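Local coordinates for SusD superfamily protein (PDB 3MCX) that is of unknown function but belongs to the SusD family, whose outer-membrane lipoproteins typically help to capture glycans, and binds zinc ions, at residues A[236-241]-A[354-359]; A[359-364]-A[379-384]; A[325-330]-A[434-439]. All blocks are in the same frame, centred on the assembly; numbering follows the deposited sequence.

Contact 1. Residues A[236-241]-A[354-359]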
ATOM      1  N   TYR A 236       6.360  -6.648  18.682  1.00  8.59           N
ATOM      2  CA  TYR A 236       5.295  -6.950  17.711  1.00  8.12           C
ATOM      3  C   TYR A 236       5.053  -8.450  17.718  1.00  8.53           C
ATOM      4  O   TYR A 236       5.980  -9.230  17.981  1.00  8.73           O
ATOM      5  CB  TYR A 236       5.673  -6.499  16.278  1.00  8.10           C
ATOM      6  CG  TYR A 236       6.085  -5.041  16.244  1.00  8.05           C
ATOM      7  CD1 TYR A 236       5.130  -4.046  16.258  1.00  8.45           C
ATOM      8  CD2 TYR A 236       7.429  -4.663  16.291  1.00  8.00           C
ATOM      9  CE1 TYR A 236       5.483  -2.709  16.293  1.00  8.07           C
ATOM     10  CE2 TYR A 236       7.788  -3.319  16.304  1.00  8.48           C
ATOM     11  CZ  TYR A 236       6.828  -2.348  16.310  1.00  7.48           C
ATOM     12  OH  TYR A 236       7.176  -1.012  16.368  1.00  8.53           O
ATOM     13  N   GLN A 237       3.808  -8.852  17.461  1.00  8.99           N
ATOM     14  CA  GLN A 237       3.368 -10.259  17.529  0.50  9.49           C
ATOM     15  C   GLN A 237       2.363 -10.524  16.425  1.00  8.86           C
ATOM     16  O   GLN A 237       1.451  -9.714  16.233  1.00  8.57           O
ATOM     17  CB  GLN A 237       2.629 -10.550  18.860  0.50  9.30           C
ATOM     18  CG  GLN A 237       3.459 -10.767  20.085  0.50 13.23           C
ATOM     19  CD  GLN A 237       2.613 -11.215  21.266  0.50 15.93           C
ATOM     20  OE1 GLN A 237       1.416 -11.536  21.121  0.50 18.25           O
ATOM     21  NE2 GLN A 237       3.218 -11.241  22.445  0.50 20.15           N
ATOM     22  N   LEU A 238       2.476 -11.661  15.735  1.00  8.17           N
ATOM     23  CA  LEU A 238       1.453 -12.085  14.779  1.00  7.40           C
ATOM     24  C   LEU A 238       0.120 -12.336  15.518  1.00  7.60           C
ATOM     25  O   LEU A 238       0.106 -12.832  16.664  1.00  6.94           O
ATOM     26  CB  LEU A 238       1.898 -13.369  14.042  1.00  8.37           C
ATOM     27  CG  LEU A 238       3.041 -13.199  13.053  1.00  9.30           C
ATOM     28  CD1 LEU A 238       3.439 -14.569  12.548  1.00  7.83           C
ATOM     29  CD2 LEU A 238       2.671 -12.269  11.880  1.00  8.17           C
ATOM     30  N   TYR A 239      -0.981 -11.982  14.869  1.00  7.78           N
ATOM     31  CA  TYR A 239      -2.313 -12.264  15.428  1.00  7.94           C
ATOM     32  C   TYR A 239      -2.572 -13.752  15.474  1.00  8.25           C
ATOM     33  O   TYR A 239      -2.279 -14.477  14.520  1.00  7.80           O
ATOM     34  CB  TYR A 239      -3.432 -11.583  14.625  1.00  7.82           C
ATOM     35  CG  TYR A 239      -3.230 -10.071  14.542  1.00  7.94           C
ATOM     36  CD1 TYR A 239      -2.915  -9.328  15.679  1.00  8.32           C
ATOM     37  CD2 TYR A 239      -3.350  -9.415  13.348  1.00  7.62           C
ATOM     38  CE1 TYR A 239      -2.717  -7.971  15.604  1.00  9.88           C
ATOM     39  CE2 TYR A 239      -3.125  -8.042  13.241  1.00  7.95           C
ATOM     40  CZ  TYR A 239      -2.821  -7.333  14.405  1.00 10.15           C
ATOM     41  OH  TYR A 239      -2.545  -5.984  14.373  1.00 10.91           O
ATOM     42  N   SER A 240      -3.145 -14.201  16.578  1.00  7.11           N
ATOM     43  CA  SER A 240      -3.614 -15.593  16.703  1.00  7.24           C
ATOM     44  C   SER A 240      -4.910 -15.750  15.911  1.00  7.12           C
ATOM     45  O   SER A 240      -5.591 -14.774  15.571  1.00  6.87           O
ATOM     46  CB  SER A 240      -3.904 -15.950  18.154  1.00  7.72           C
ATOM     47  OG  SER A 240      -5.031 -15.215  18.623  1.00  8.41           O
ATOM     48  N   TYR A 241      -5.284 -16.998  15.675  1.00  7.19           N
ATOM     49  CA  TYR A 241      -6.554 -17.324  15.031  1.00  6.89           C
ATOM     50  C   TYR A 241      -7.723 -16.763  15.854  1.00  7.35           C
ATOM     51  O   TYR A 241      -8.705 -16.229  15.302  1.00  6.77           O
ATOM     52  CB  TYR A 241      -6.640 -18.841  14.925  1.00  6.60           C
ATOM     53  CG  TYR A 241      -7.826 -19.386  14.172  1.00  7.87           C
ATOM     54  CD1 TYR A 241      -9.058 -19.510  14.776  1.00 11.68           C
ATOM     55  CD2 TYR A 241      -7.692 -19.800  12.862  1.00  9.21           C
ATOM     56  CE1 TYR A 241     -10.143 -20.026  14.073  1.00 12.94           C
ATOM     57  CE2 TYR A 241      -8.761 -20.315  12.162  1.00  9.92           C
ATOM     58  CZ  TYR A 241      -9.967 -20.421  12.759  1.00 11.53           C
ATOM     59  OH  TYR A 241     -11.024 -20.917  12.029  1.00 13.38           O
ATOM     60  N   ILE A 354       2.047  -0.677   7.115  1.00  7.98           N
ATOM     61  CA  ILE A 354       2.681  -1.988   6.988  1.00  8.19           C
ATOM     62  C   ILE A 354       2.577  -2.722   8.322  1.00  8.47           C
ATOM     63  O   ILE A 354       2.674  -2.123   9.388  1.00  8.09           O
ATOM     64  CB  ILE A 354       4.148  -1.874   6.467  1.00  8.00           C
ATOM     65  CG1 ILE A 354       4.753  -3.244   6.175  1.00  7.94           C
ATOM     66  CG2 ILE A 354       5.007  -1.079   7.438  1.00  8.16           C
ATOM     67  CD1 ILE A 354       5.933  -3.193   5.184  1.00  9.11           C
ATOM     68  N   ARG A 355       2.334  -4.023   8.248  1.00  8.20           N
ATOM     69  CA  ARG A 355       2.223  -4.851   9.437  1.00  8.22           C
ATOM     70  C   ARG A 355       3.007  -6.164   9.309  1.00  8.24           C
ATOM     71  O   ARG A 355       3.474  -6.558   8.239  1.00  7.53           O
ATOM     72  CB  ARG A 355       0.764  -5.105   9.795  1.00  9.21           C
ATOM     73  CG  ARG A 355       0.004  -5.929   8.825  1.00  9.73           C
ATOM     74  CD  ARG A 355      -1.446  -6.078   9.287  1.00  8.45           C
ATOM     75  NE  ARG A 355      -2.282  -6.755   8.287  1.00  8.27           N
ATOM     76  CZ  ARG A 355      -2.530  -8.069   8.186  1.00  8.13           C
ATOM     77  NH1 ARG A 355      -2.151  -8.939   9.119  1.00  8.35           N
ATOM     78  NH2 ARG A 355      -3.243  -8.513   7.171  1.00  7.81           N
ATOM     79  N   LEU A 356       3.161  -6.816  10.449  1.00  7.61           N
ATOM     80  CA  LEU A 356       4.080  -7.924  10.562  1.00  7.15           C
ATOM     81  C   LEU A 356       3.749  -9.071   9.594  1.00  7.41           C
ATOM     82  O   LEU A 356       4.669  -9.720   9.112  1.00  6.75           O
ATOM     83  CB  LEU A 356       4.112  -8.401  12.011  1.00  7.00           C
ATOM     84  CG  LEU A 356       5.251  -9.310  12.447  1.00  7.05           C
ATOM     85  CD1 LEU A 356       6.630  -8.653  12.192  1.00  6.81           C
ATOM     86  CD2 LEU A 356       5.095  -9.765  13.902  1.00  7.17           C
ATOM     87  N   SER A 357       2.470  -9.383   9.352  1.00  7.09           N
ATOM     88  CA  SER A 357       2.164 -10.498   8.433  1.00  7.24           C
ATOM     89  C   SER A 357       2.817 -10.274   7.057  1.00  7.37           C
ATOM     90  O   SER A 357       3.306 -11.243   6.436  1.00  7.90           O
ATOM     91  CB  SER A 357       0.659 -10.713   8.226  1.00  7.19           C
ATOM     92  OG  SER A 357       0.046 -11.332   9.341  1.00  8.52           O
ATOM     93  N   GLU A 358       2.835  -9.023   6.579  1.00  7.89           N
ATOM     94  CA  GLU A 358       3.438  -8.754   5.269  1.00  7.71           C
ATOM     95  C   GLU A 358       4.924  -9.057   5.324  1.00  7.42           C
ATOM     96  O   GLU A 358       5.493  -9.561   4.356  1.00  7.79           O
ATOM     97  CB  GLU A 358       3.218  -7.314   4.794  1.00  7.84           C
ATOM     98  CG  GLU A 358       3.899  -7.046   3.473  1.00  8.71           C
ATOM     99  CD  GLU A 358       3.820  -5.612   3.005  1.00  9.81           C
ATOM    100  OE1 GLU A 358       2.936  -4.889   3.480  1.00  9.04           O
ATOM    101  OE2 GLU A 358       4.659  -5.200   2.182  1.00 10.19           O
ATOM    102  N   VAL A 359       5.542  -8.724   6.444  1.00  7.42           N
ATOM    103  CA  VAL A 359       6.984  -8.909   6.609  1.00  7.45           C
ATOM    104  C   VAL A 359       7.328 -10.406   6.550  1.00  7.23           C
ATOM    105  O   VAL A 359       8.280 -10.801   5.888  1.00  7.01           O
ATOM    106  CB  VAL A 359       7.510  -8.254   7.916  1.00  7.36           C
ATOM    107  CG1 VAL A 359       8.980  -8.562   8.108  1.00  7.79           C
ATOM    108  CG2 VAL A 359       7.270  -6.739   7.906  1.00  8.18           C
TER

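Contact 2. Residues A[359-364]-A[379-384]. With ZN (zinc ion), chain E.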
ATOM      1  N   VAL A 359       5.542  -8.724   6.444  1.00  7.42           N
ATOM      2  CA  VAL A 359       6.984  -8.909   6.609  1.00  7.45           C
ATOM      3  C   VAL A 359       7.328 -10.406   6.550  1.00  7.23           C
ATOM      4  O   VAL A 359       8.280 -10.801   5.888  1.00  7.01           O
ATOM      5  CB  VAL A 359       7.510  -8.254   7.916  1.00  7.36           C
ATOM      6  CG1 VAL A 359       8.980  -8.562   8.108  1.00  7.79           C
ATOM      7  CG2 VAL A 359       7.270  -6.739   7.906  1.00  8.18           C
ATOM      8  N   TYR A 360       6.555 -11.244   7.239  1.00  6.83           N
ATOM      9  CA  TYR A 360       6.751 -12.695   7.165  1.00  6.71           C
ATOM     10  C   TYR A 360       6.566 -13.203   5.725  1.00  7.10           C
ATOM     11  O   TYR A 360       7.338 -14.046   5.274  1.00  7.26           O
ATOM     12  CB  TYR A 360       5.794 -13.431   8.125  1.00  6.54           C
ATOM     13  CG  TYR A 360       6.251 -13.540   9.562  1.00  6.72           C
ATOM     14  CD1 TYR A 360       6.296 -12.433  10.410  1.00  5.93           C
ATOM     15  CD2 TYR A 360       6.655 -14.763  10.067  1.00  7.58           C
ATOM     16  CE1 TYR A 360       6.726 -12.564  11.717  1.00  6.38           C
ATOM     17  CE2 TYR A 360       7.076 -14.912  11.374  1.00  6.92           C
ATOM     18  CZ  TYR A 360       7.134 -13.802  12.196  1.00  5.59           C
ATOM     19  OH  TYR A 360       7.590 -13.993  13.506  1.00  7.45           O
ATOM     20  N   LEU A 361       5.549 -12.712   5.037  1.00  6.83           N
ATOM     21  CA  LEU A 361       5.269 -13.120   3.653  1.00  7.91           C
ATOM     22  C   LEU A 361       6.374 -12.658   2.689  1.00  7.53           C
ATOM     23  O   LEU A 361       6.780 -13.407   1.805  1.00  8.13           O
ATOM     24  CB  LEU A 361       3.858 -12.667   3.229  1.00  7.16           C
ATOM     25  CG  LEU A 361       2.734 -13.426   3.947  1.00  8.12           C
ATOM     26  CD1 LEU A 361       1.437 -12.609   3.894  1.00  8.74           C
ATOM     27  CD2 LEU A 361       2.600 -14.901   3.415  1.00  9.45           C
ATOM     28  N   ASN A 362       6.881 -11.457   2.915  1.00  7.27           N
ATOM     29  CA  ASN A 362       8.029 -10.926   2.152  1.00  6.77           C
ATOM     30  C   ASN A 362       9.235 -11.804   2.342  1.00  6.90           C
ATOM     31  O   ASN A 362       9.932 -12.125   1.384  1.00  6.87           O
ATOM     32  CB  ASN A 362       8.377  -9.491   2.592  1.00  7.09           C
ATOM     33  CG  ASN A 362       7.370  -8.454   2.129  1.00  7.62           C
ATOM     34  OD1 ASN A 362       6.457  -8.743   1.358  1.00  8.21           O
ATOM     35  ND2 ASN A 362       7.534  -7.193   2.624  1.00  7.86           N
ATOM     36  N   ALA A 363       9.511 -12.206   3.584  1.00  6.71           N
ATOM     37  CA  ALA A 363      10.613 -13.146   3.824  1.00  6.78           C
ATOM     38  C   ALA A 363      10.400 -14.489   3.114  1.00  6.62           C
ATOM     39  O   ALA A 363      11.337 -15.051   2.547  1.00  6.39           O
ATOM     40  CB  ALA A 363      10.837 -13.357   5.358  1.00  6.77           C
ATOM     41  N   ALA A 364       9.191 -15.032   3.198  1.00  6.75           N
ATOM     42  CA  ALA A 364       8.924 -16.312   2.574  1.00  6.64           C
ATOM     43  C   ALA A 364       9.162 -16.251   1.059  1.00  6.41           C
ATOM     44  O   ALA A 364       9.832 -17.136   0.517  1.00  5.88           O
ATOM     45  CB  ALA A 364       7.511 -16.774   2.870  1.00  7.36           C
ATOM     46  N   GLY A 379       9.136 -21.856   6.849  1.00  6.82           N
ATOM     47  CA  GLY A 379       8.658 -21.669   8.221  1.00  6.93           C
ATOM     48  C   GLY A 379       7.884 -20.384   8.366  1.00  7.24           C
ATOM     49  O   GLY A 379       6.870 -20.340   9.057  1.00  7.56           O
ATOM     50  N   TYR A 380       8.353 -19.319   7.713  1.00  6.58           N
ATOM     51  CA  TYR A 380       7.662 -18.037   7.833  1.00  6.46           C
ATOM     52  C   TYR A 380       6.295 -18.061   7.159  1.00  6.81           C
ATOM     53  O   TYR A 380       5.327 -17.457   7.653  1.00  7.46           O
ATOM     54  CB  TYR A 380       8.509 -16.882   7.281  1.00  6.57           C
ATOM     55  CG  TYR A 380       9.802 -16.648   8.033  1.00  5.65           C
ATOM     56  CD1 TYR A 380       9.864 -16.746   9.430  1.00  7.83           C
ATOM     57  CD2 TYR A 380      10.974 -16.311   7.353  1.00  6.11           C
ATOM     58  CE1 TYR A 380      11.057 -16.518  10.112  1.00  7.38           C
ATOM     59  CE2 TYR A 380      12.154 -16.071   8.031  1.00  7.33           C
ATOM     60  CZ  TYR A 380      12.195 -16.170   9.401  1.00  7.37           C
ATOM     61  OH  TYR A 380      13.383 -15.932  10.082  1.00  8.63           O
ATOM     62  N   LEU A 381       6.201 -18.736   6.022  1.00  6.95           N
ATOM     63  CA  LEU A 381       4.893 -18.940   5.394  1.00  6.89           C
ATOM     64  C   LEU A 381       3.976 -19.703   6.343  1.00  5.90           C
ATOM     65  O   LEU A 381       2.820 -19.339   6.522  1.00  5.86           O
ATOM     66  CB  LEU A 381       5.000 -19.695   4.065  1.00  7.19           C
ATOM     67  CG  LEU A 381       3.641 -19.858   3.363  1.00  7.63           C
ATOM     68  CD1 LEU A 381       2.954 -18.517   3.053  1.00  7.37           C
ATOM     69  CD2 LEU A 381       3.778 -20.779   2.113  1.00  6.82           C
ATOM     70  N   ASN A 382       4.496 -20.747   6.957  1.00  6.19           N
ATOM     71  CA  ASN A 382       3.710 -21.569   7.881  1.00  6.14           C
ATOM     72  C   ASN A 382       3.323 -20.812   9.161  1.00  6.38           C
ATOM     73  O   ASN A 382       2.278 -21.088   9.740  1.00  6.97           O
ATOM     74  CB  ASN A 382       4.404 -22.891   8.180  1.00  6.61           C
ATOM     75  CG  ASN A 382       4.269 -23.875   7.028  1.00  5.99           C
ATOM     76  OD1 ASN A 382       3.323 -23.774   6.222  1.00  7.57           O
ATOM     77  ND2 ASN A 382       5.225 -24.802   6.913  1.00  6.25           N
ATOM     78  N   ASP A 383       4.127 -19.821   9.557  1.00  7.63           N
ATOM     79  CA  ASP A 383       3.754 -18.936  10.680  1.00  7.63           C
ATOM     80  C   ASP A 383       2.461 -18.187  10.398  1.00  7.42           C
ATOM     81  O   ASP A 383       1.701 -17.923  11.303  1.00  7.48           O
ATOM     82  CB  ASP A 383       4.867 -17.931  10.979  1.00  7.97           C
ATOM     83  CG  ASP A 383       5.961 -18.516  11.846  1.00  9.58           C
ATOM     84  OD1 ASP A 383       5.629 -19.223  12.815  1.00 10.97           O
ATOM     85  OD2 ASP A 383       7.168 -18.275  11.554  1.00 10.06           O
ATOM     86  N   ILE A 384       2.215 -17.859   9.154  1.00  6.48           N
ATOM     87  CA  ILE A 384       0.965 -17.217   8.773  1.00  6.23           C
ATOM     88  C   ILE A 384      -0.117 -18.273   8.659  1.00  6.94           C
ATOM     89  O   ILE A 384      -1.129 -18.194   9.348  1.00  6.61           O
ATOM     90  CB  ILE A 384       1.113 -16.407   7.484  1.00  7.31           C
ATOM     91  CG1 ILE A 384       2.214 -15.340   7.625  1.00  7.19           C
ATOM     92  CG2 ILE A 384      -0.239 -15.792   7.117  1.00  5.40           C
ATOM     93  CD1 ILE A 384       2.064 -14.350   8.778  1.00  9.07           C
TER
HETATM   94 ZN    ZN E   4       6.867 -19.717  14.351  0.50 29.02          ZN

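Contact 3. Residues A[325-330]-A[434-439]. With ZN (zinc ion), chain D.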
ATOM      1  N   PRO A 325     -24.133  -5.843  -8.543  1.00  8.46           N
ATOM      2  CA  PRO A 325     -24.375  -6.717  -9.683  1.00  9.25           C
ATOM      3  C   PRO A 325     -25.306  -7.861  -9.272  1.00  8.76           C
ATOM      4  O   PRO A 325     -25.137  -8.389  -8.169  1.00  9.83           O
ATOM      5  CB  PRO A 325     -22.971  -7.230 -10.002  1.00  9.75           C
ATOM      6  CG  PRO A 325     -22.072  -6.166  -9.558  1.00 10.47           C
ATOM      7  CD  PRO A 325     -22.706  -5.608  -8.293  1.00  9.22           C
ATOM      8  N   ALA A 326     -26.250  -8.258 -10.114  1.00  7.82           N
ATOM      9  CA  ALA A 326     -27.250  -9.278  -9.762  1.00  8.54           C
ATOM     10  C   ALA A 326     -26.594 -10.552  -9.200  1.00  8.55           C
ATOM     11  O   ALA A 326     -27.031 -11.082  -8.197  1.00  8.49           O
ATOM     12  CB  ALA A 326     -28.154  -9.640 -10.970  1.00  8.90           C
ATOM     13  N   ALA A 327     -25.508 -11.016  -9.823  1.00  8.70           N
ATOM     14  CA  ALA A 327     -24.868 -12.254  -9.354  1.00  8.24           C
ATOM     15  C   ALA A 327     -24.226 -12.141  -7.963  1.00  8.03           C
ATOM     16  O   ALA A 327     -24.003 -13.161  -7.281  1.00  9.41           O
ATOM     17  CB  ALA A 327     -23.813 -12.750 -10.388  1.00  8.20           C
ATOM     18  N   ALA A 328     -23.976 -10.916  -7.498  1.00  6.23           N
ATOM     19  CA  ALA A 328     -23.378 -10.672  -6.181  1.00  5.88           C
ATOM     20  C   ALA A 328     -24.414 -10.383  -5.084  1.00  5.56           C
ATOM     21  O   ALA A 328     -24.005 -10.234  -3.941  1.00  5.02           O
ATOM     22  CB  ALA A 328     -22.408  -9.476  -6.252  1.00  5.80           C
HETATM   23  N   MSE A 329     -25.688 -10.286  -5.448  1.00  4.99           N
HETATM   24  CA  MSE A 329     -26.742  -9.748  -4.544  1.00  4.68           C
HETATM   25  C   MSE A 329     -26.630 -10.251  -3.104  1.00  6.17           C
HETATM   26  O   MSE A 329     -26.629  -9.404  -2.124  1.00  5.40           O
HETATM   27  CB  MSE A 329     -28.123 -10.042  -5.092  1.00  5.29           C
HETATM   28  CG  MSE A 329     -29.256  -9.474  -4.232  1.00  7.12           C
HETATM   29 SE   MSE A 329     -31.009  -9.713  -4.942  0.75  5.98          SE
HETATM   30  CE  MSE A 329     -31.072  -8.141  -6.015  1.00 12.01           C
ATOM     31  N   HIS A 330     -26.538 -11.573  -2.931  1.00  4.67           N
ATOM     32  CA  HIS A 330     -26.498 -12.195  -1.587  1.00  4.48           C
ATOM     33  C   HIS A 330     -25.079 -12.789  -1.274  1.00  5.79           C
ATOM     34  O   HIS A 330     -24.932 -13.542  -0.284  1.00  7.57           O
ATOM     35  CB  HIS A 330     -27.648 -13.178  -1.368  1.00  4.64           C
ATOM     36  CG  HIS A 330     -28.987 -12.525  -1.481  1.00  3.49           C
ATOM     37  ND1 HIS A 330     -29.618 -11.866  -0.429  1.00  3.35           N
ATOM     38  CD2 HIS A 330     -29.814 -12.424  -2.547  1.00  5.74           C
ATOM     39  CE1 HIS A 330     -30.762 -11.372  -0.874  1.00  6.75           C
ATOM     40  NE2 HIS A 330     -30.913 -11.715  -2.141  1.00  5.92           N
ATOM     41  N   LYS A 434     -11.781 -12.991 -13.633  1.00  7.24           N
ATOM     42  CA  LYS A 434     -12.580 -14.098 -14.143  1.00  8.00           C
ATOM     43  C   LYS A 434     -13.954 -14.243 -13.485  1.00  7.36           C
ATOM     44  O   LYS A 434     -14.859 -14.838 -14.061  1.00  8.57           O
ATOM     45  CB  LYS A 434     -11.846 -15.439 -13.996  1.00  8.32           C
ATOM     46  CG  LYS A 434     -10.615 -15.563 -14.906  1.00 13.60           C
ATOM     47  CD  LYS A 434     -10.253 -17.023 -15.077  1.00 20.97           C
ATOM     48  CE  LYS A 434      -8.761 -17.238 -15.138  1.00 23.55           C
ATOM     49  NZ  LYS A 434      -8.400 -18.710 -14.880  1.00 25.63           N
ATOM     50  N   GLY A 435     -14.082 -13.649 -12.307  1.00  6.70           N
ATOM     51  CA  GLY A 435     -15.288 -13.764 -11.517  1.00  6.92           C
ATOM     52  C   GLY A 435     -16.523 -13.235 -12.208  1.00  7.22           C
ATOM     53  O   GLY A 435     -16.462 -12.262 -12.961  1.00  7.33           O
ATOM     54  N   SER A 436     -17.665 -13.853 -11.930  1.00  6.86           N
ATOM     55  CA  SER A 436     -18.888 -13.608 -12.686  1.00  7.92           C
ATOM     56  C   SER A 436     -19.544 -12.246 -12.460  1.00  7.84           C
ATOM     57  O   SER A 436     -20.433 -11.885 -13.254  1.00 10.82           O
ATOM     58  CB  SER A 436     -19.919 -14.723 -12.452  1.00  8.25           C
ATOM     59  OG  SER A 436     -20.416 -14.667 -11.144  1.00 12.31           O
ATOM     60  N   TRP A 437     -19.168 -11.524 -11.406  1.00  6.53           N
ATOM     61  CA  TRP A 437     -19.697 -10.180 -11.222  1.00  5.71           C
ATOM     62  C   TRP A 437     -18.730  -9.052 -11.479  1.00  6.10           C
ATOM     63  O   TRP A 437     -19.032  -7.908 -11.176  1.00  6.37           O
ATOM     64  CB  TRP A 437     -20.440 -10.014  -9.895  1.00  6.18           C
ATOM     65  CG  TRP A 437     -19.684 -10.348  -8.610  1.00  4.48           C
ATOM     66  CD1 TRP A 437     -18.907  -9.525  -7.881  1.00  6.07           C
ATOM     67  CD2 TRP A 437     -19.727 -11.596  -7.893  1.00  4.51           C
ATOM     68  NE1 TRP A 437     -18.437 -10.166  -6.764  1.00  6.06           N
ATOM     69  CE2 TRP A 437     -18.909 -11.447  -6.758  1.00  4.71           C
ATOM     70  CE3 TRP A 437     -20.384 -12.819  -8.101  1.00  6.04           C
ATOM     71  CZ2 TRP A 437     -18.749 -12.461  -5.816  1.00  6.99           C
ATOM     72  CZ3 TRP A 437     -20.211 -13.839  -7.173  1.00  5.61           C
ATOM     73  CH2 TRP A 437     -19.400 -13.653  -6.049  1.00  5.46           C
ATOM     74  N   HIS A 438     -17.582  -9.329 -12.094  1.00  5.60           N
ATOM     75  CA  HIS A 438     -16.800  -8.243 -12.619  1.00  5.73           C
ATOM     76  C   HIS A 438     -17.652  -7.427 -13.565  1.00  5.85           C
ATOM     77  O   HIS A 438     -18.560  -7.931 -14.262  1.00  6.62           O
ATOM     78  CB  HIS A 438     -15.546  -8.768 -13.301  1.00  4.88           C
ATOM     79  CG  HIS A 438     -14.449  -9.084 -12.333  1.00  5.82           C
ATOM     80  ND1 HIS A 438     -13.707  -8.107 -11.694  1.00  6.30           N
ATOM     81  CD2 HIS A 438     -13.972 -10.275 -11.889  1.00  6.84           C
ATOM     82  CE1 HIS A 438     -12.829  -8.682 -10.883  1.00  5.89           C
ATOM     83  NE2 HIS A 438     -12.957 -10.004 -11.003  1.00  4.97           N
ATOM     84  N   LEU A 439     -17.323  -6.141 -13.626  1.00  5.62           N
ATOM     85  CA  LEU A 439     -18.161  -5.245 -14.397  1.00  5.83           C
ATOM     86  C   LEU A 439     -18.017  -5.466 -15.895  1.00  6.22           C
ATOM     87  O   LEU A 439     -16.928  -5.779 -16.381  1.00  6.32           O
ATOM     88  CB  LEU A 439     -17.851  -3.794 -14.088  1.00  6.07           C
ATOM     89  CG  LEU A 439     -18.017  -3.427 -12.639  1.00  6.97           C
ATOM     90  CD1 LEU A 439     -17.886  -1.871 -12.443  1.00  5.96           C
ATOM     91  CD2 LEU A 439     -19.297  -3.965 -12.020  1.00  7.77           C
TER
HETATM   92 ZN    ZN D   3     -29.302 -11.954   1.508  0.80 10.08          ZN

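Contact 1. Residues A[236-241]-A[354-359]
Leu238 and Leu356 form the apolar part of this contact, their side chains crossing at about a right angle. Leu238 CD2 lies 4.0 Å from Leu356 CG. With CG anti to the backbone N (chi1 -165°), Leu356 points at the loop, and chi2 near 57° then sets CD2 on its backbone, 3.7 Å from Leu238 N. The same methyl also touches Tyr236 CB at 4.1 Å. The Tyr236 ring then leads away, and its OH is hydrogen-bonded to Asn200.

The polar side chains add only loose contacts across the segments. No hydrogen bond joins the two. Ser357 OG rests 3.8 Å from Leu238 CD2, but its hydrogen bond goes to Glu255. Arg355 NH1 comes obliquely to the Tyr239 ring, 4.3 Å from CE2.

Arg355 holds the N-cap position of helix 356-370 and forms salt bridges with Glu255, Glu413 and Glu417. Glu255 also accepts a hydrogen bond from Tyr239 N. The loop is therefore fitted to the strand-to-helix junction by leucine packing, while polar groups of both segments find their partners elsewhere, Glu255 being shared by the two. The three carboxylates would probably stabilise the positive charge of Arg355.

Contact 2. Residues A[359-364]-A[379-384]
Tyr380 lies against two residues of helix 356-370. Its CB is 3.7 Å from Tyr360 O. Its ring meets the Tyr360 ring obliquely, the planes nearly at right angles and CD1 3.8 Å from Tyr360 CD2. On another part of the ring, CD2 touches Ala363 CB at 3.6 Å. An alanine in place of Tyr380 would probably open a gap beside Ala363 and let the Tyr360 ring turn more freely.

Leu381 comes next. Its CB packs on Ala364 CB. With CG anti to the backbone N (chi1 -177°), chi2 near 59° lays CD1 3.7 Å from Leu361 CD2.

Asp383 faces both a zinc ion and the Tyr360 ring. Its OD1 binds the metal at 2.0 Å. Its OD2 sits at the edge of the ring, near the ring plane and 3.4 Å from Tyr360 CE2. The carboxylate stands almost perpendicular to that ring.

Ile384 closes the contact. Its CD1 reaches Tyr360 CB at 3.9 Å, and its CG1 faces Leu361 CG.

The two helix segments run antiparallel at 147°, with axes 8.1 Å apart. They form a helical hairpin, consistent with the TPR-like architecture of the SusD family. Helix 218-231 packs on Tyr360 and Tyr380, whereas helix 403-414 packs on Leu361, Leu381 and Ile384.

Contact 3. Residues A[325-330]-A[434-439]
Ala328 CB sits over one face of the Trp437 indole. It forms a CH-pi contact 3.7 Å from the centroid of the five-membered ring and only 10° off the ring normal. This is the tight part of the contact. Next to it, Pro325 CB meets Trp437 CB at 3.8 Å, the two side chains crossing at about a right angle. Trp437 CG lies between the backbone N and the carbonyl carbon (chi1 56°), the crowded position. This sets the indole against the alanine, and chi2 near 88° turns its face to it. The buried indole NE1 is hydrogen-bonded to Leu293 O, which helps to fix the ring. Ala327 borders this part, well covered by the indole although exposed to solvent. Its CB is 4.1 Å from Trp437 CE3, and its carbonyl O approaches the same carbon obliquely at 3.7 Å.

Two compact loop motifs meet here. Residues 326-328 form a short 3-10 segment, with Ala328 N bonded to Pro325 O. Trp437 lies in a type I beta turn that runs from Gly435 to His438.

The rest is looser. The exposed Ser436 only brushes Ala327, with OG 4.0 Å from its CB. Pro325 CG is 4.3 Å from Leu439 CD2. No hydrogen bond crosses between the segments.

Beyond the packed alanines, the chain reaches His330. Its ND1 binds a zinc ion at 2.0 Å, and Glu315 and Glu319 bind the same metal.

Contacts 1 and 2 are neighbours, with centres 10 Å apart. Both use helix 356-370 and they share Val359. Leu238 of contact 1 also touches Tyr360, Asp383 and Ile384 of contact 2, so the loop packs on the hairpin of helices 356-370 and 374-385. Contact 3 is remote. Its centre lies 32 Å from each of the other two, and its nearest atoms are about 20 Å from contact 1. Along the chain, contact 1 closes before contact 2 opens. Contact 3 crosses contact 1 and encloses contact 2. The helical hairpin thus lies within a long excursion whose ends meet at contact 3. Contacts 2 and 3 hold residues of separate zinc sites.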